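Local coordinates for flavoredoxin (Desulfovibrio vulgaris str. 'Miyazaki F', PDB 2D5M), which binds flavin mononucleotide and probably serves as an electron carrier of the flavin reductase-like family, at residues P43-V48 and K121-I126. Sequence-based numbering, arbitrary orientation.
Sequences PPSIAV and KLIHQI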
loop_
_atom_site.group_PDB
_atom_site.type_symbol
_atom_site.label_atom_id
_atom_site.label_comp_id
_atom_site.label_asym_id
_atom_site.label_seq_id
_atom_site.Cartn_x
_atom_site.Cartn_y
_atom_site.Cartn_z
ATOM N N PRO A 43 -16.070 -7.883 -2.783
ATOM C CA PRO A 43 -16.468 -6.463 -2.620
ATOM C C PRO A 43 -15.225 -5.633 -2.532
ATOM O O PRO A 43 -14.173 -6.171 -2.140
ATOM C CB PRO A 43 -17.297 -6.451 -1.332
ATOM C CG PRO A 43 -16.768 -7.590 -0.566
ATOM C CD PRO A 43 -16.291 -8.653 -1.527
ATOM N N PRO A 44 -15.370 -4.358 -2.763
ATOM C CA PRO A 44 -14.192 -3.478 -2.585
ATOM C C PRO A 44 -13.756 -3.596 -1.134
ATOM O O PRO A 44 -14.600 -3.456 -0.246
ATOM C CB PRO A 44 -14.750 -2.086 -2.922
ATOM C CG PRO A 44 -16.251 -2.242 -2.710
ATOM C CD PRO A 44 -16.587 -3.642 -3.096
ATOM N N SER A 45 -12.491 -3.890 -0.884
ATOM C CA SER A 45 -12.008 -4.217 0.446
ATOM C C SER A 45 -10.598 -3.742 0.694
ATOM O O SER A 45 -9.801 -3.677 -0.253
ATOM C CB SER A 45 -11.995 -5.750 0.655
ATOM O OG SER A 45 -13.220 -6.400 0.450
ATOM N N ILE A 46 -10.296 -3.443 1.954
ATOM C CA ILE A 46 -8.967 -3.107 2.426
ATOM C C ILE A 46 -8.578 -4.081 3.513
ATOM O O ILE A 46 -9.397 -4.376 4.414
ATOM C CB ILE A 46 -8.897 -1.635 2.925
ATOM C CG1 ILE A 46 -9.049 -0.730 1.703
ATOM C CG2 ILE A 46 -7.637 -1.358 3.712
ATOM C CD1 ILE A 46 -9.215 0.755 2.055
ATOM N N ALA A 47 -7.360 -4.535 3.459
ATOM C CA ALA A 47 -6.721 -5.371 4.482
ATOM C C ALA A 47 -5.808 -4.513 5.329
ATOM O O ALA A 47 -5.036 -3.700 4.818
ATOM C CB ALA A 47 -5.952 -6.494 3.805
ATOM N N VAL A 48 -5.871 -4.732 6.649
ATOM C CA VAL A 48 -5.013 -4.015 7.597
ATOM C C VAL A 48 -4.462 -5.038 8.589
ATOM O O VAL A 48 -5.228 -5.804 9.168
ATOM C CB VAL A 48 -5.772 -2.909 8.322
ATOM C CG1 VAL A 48 -4.687 -2.054 8.977
ATOM C CG2 VAL A 48 -6.685 -2.068 7.449
ATOM N N LYS A 121 -16.875 -2.243 6.955
ATOM C CA LYS A 121 -17.500 -3.323 7.709
ATOM C C LYS A 121 -16.554 -4.485 7.767
ATOM O O LYS A 121 -16.061 -4.950 6.715
ATOM C CB LYS A 121 -18.800 -3.758 7.037
ATOM C CG LYS A 121 -19.525 -4.966 7.586
ATOM C CD LYS A 121 -20.760 -5.378 6.795
ATOM C CE LYS A 121 -20.438 -5.847 5.386
ATOM N NZ LYS A 121 -21.442 -6.644 4.663
ATOM N N LEU A 122 -16.257 -5.055 8.934
ATOM C CA LEU A 122 -15.378 -6.201 9.018
ATOM C C LEU A 122 -16.031 -7.417 8.342
ATOM O O LEU A 122 -17.151 -7.796 8.723
ATOM C CB LEU A 122 -15.115 -6.539 10.486
ATOM C CG LEU A 122 -14.087 -7.644 10.713
ATOM C CD1 LEU A 122 -12.731 -7.265 10.182
ATOM C CD2 LEU A 122 -14.038 -8.037 12.207
ATOM N N ILE A 123 -15.335 -8.034 7.405
ATOM C CA ILE A 123 -15.841 -9.212 6.698
ATOM C C ILE A 123 -14.938 -10.435 6.897
ATOM O O ILE A 123 -15.459 -11.559 6.758
ATOM C CB ILE A 123 -16.149 -8.938 5.218
ATOM C CG1 ILE A 123 -14.940 -8.406 4.449
ATOM C CG2 ILE A 123 -17.350 -8.022 5.106
ATOM C CD1 ILE A 123 -15.118 -8.524 2.942
ATOM N N HIS A 124 -13.668 -10.297 7.224
ATOM C CA HIS A 124 -12.848 -11.464 7.499
ATOM C C HIS A 124 -11.837 -11.108 8.554
ATOM O O HIS A 124 -11.359 -9.955 8.597
ATOM C CB HIS A 124 -12.071 -11.988 6.278
ATOM C CG HIS A 124 -12.872 -12.286 5.040
ATOM N ND1 HIS A 124 -13.708 -13.372 4.942
ATOM C CD2 HIS A 124 -12.931 -11.631 3.834
ATOM C CE1 HIS A 124 -14.259 -13.372 3.722
ATOM N NE2 HIS A 124 -13.811 -12.339 3.036
ATOM N N GLN A 125 -11.464 -12.017 9.423
ATOM C CA GLN A 125 -10.362 -11.879 10.374
ATOM C C GLN A 125 -9.468 -13.051 10.091
ATOM O O GLN A 125 -9.816 -14.223 10.392
ATOM C CB GLN A 125 -10.868 -11.782 11.809
ATOM C CG GLN A 125 -9.780 -11.566 12.851
ATOM C CD GLN A 125 -10.204 -11.460 14.277
ATOM O OE1 GLN A 125 -9.345 -11.619 15.135
ATOM N NE2 GLN A 125 -11.458 -11.143 14.537
ATOM N N ILE A 126 -8.334 -12.818 9.483
ATOM C CA ILE A 126 -7.437 -13.872 8.982
ATOM C C ILE A 126 -6.288 -14.055 9.926
ATOM O O ILE A 126 -5.587 -13.103 10.291
ATOM C CB ILE A 126 -6.941 -13.530 7.582
ATOM C CG1 ILE A 126 -8.144 -13.399 6.603
ATOM C CG2 ILE A 126 -5.898 -14.450 6.991
ATOM C CD1 ILE A 126 -7.852 -12.768 5.296
#
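Ile123 reaches Pro43 and Ser45 across a gap one strand wide in the curled antiparallel sheet of this FMN-binding, flavin reductase-like fold. Strand 133-144 lies between the two segments and pairs with both, so no hydrogen bond joins them directly, and the nearest CA atoms, those of Ser45 and Ile123, are 8.9 Å apart. A long branched side chain suits this span. At Ile123 a classic beta bulge, formed with His124 opposite Ile135 of the intervening strand, interrupts the regular pairing. The chi1 of 57° tucks CG1 over the backbone, flanked by N and C, and a chi2 of 163° then extends the chain so that CD1 reaches Pro43 and Ser45. This CD1 methyl meets CG of Pro43 at 4.0 Å, and the two side chains lie antiparallel as they pass. Proline, entered through a cis peptide bond, offers a compact apolar ring beside Ile123; this ring also packs on Glu137 of the strand between. Ser45, the buried member of the trio, touches CD1 through its hydroxyl, a van der Waals contact only, and its side chain lies about 4 Å from a bound zinc ion. A small polar residue fits because its hydroxyl finds a partner two residues back: OG donates to Pro43 O at 2.8 Å, approaching from above the carbonyl plane, 52° out of it.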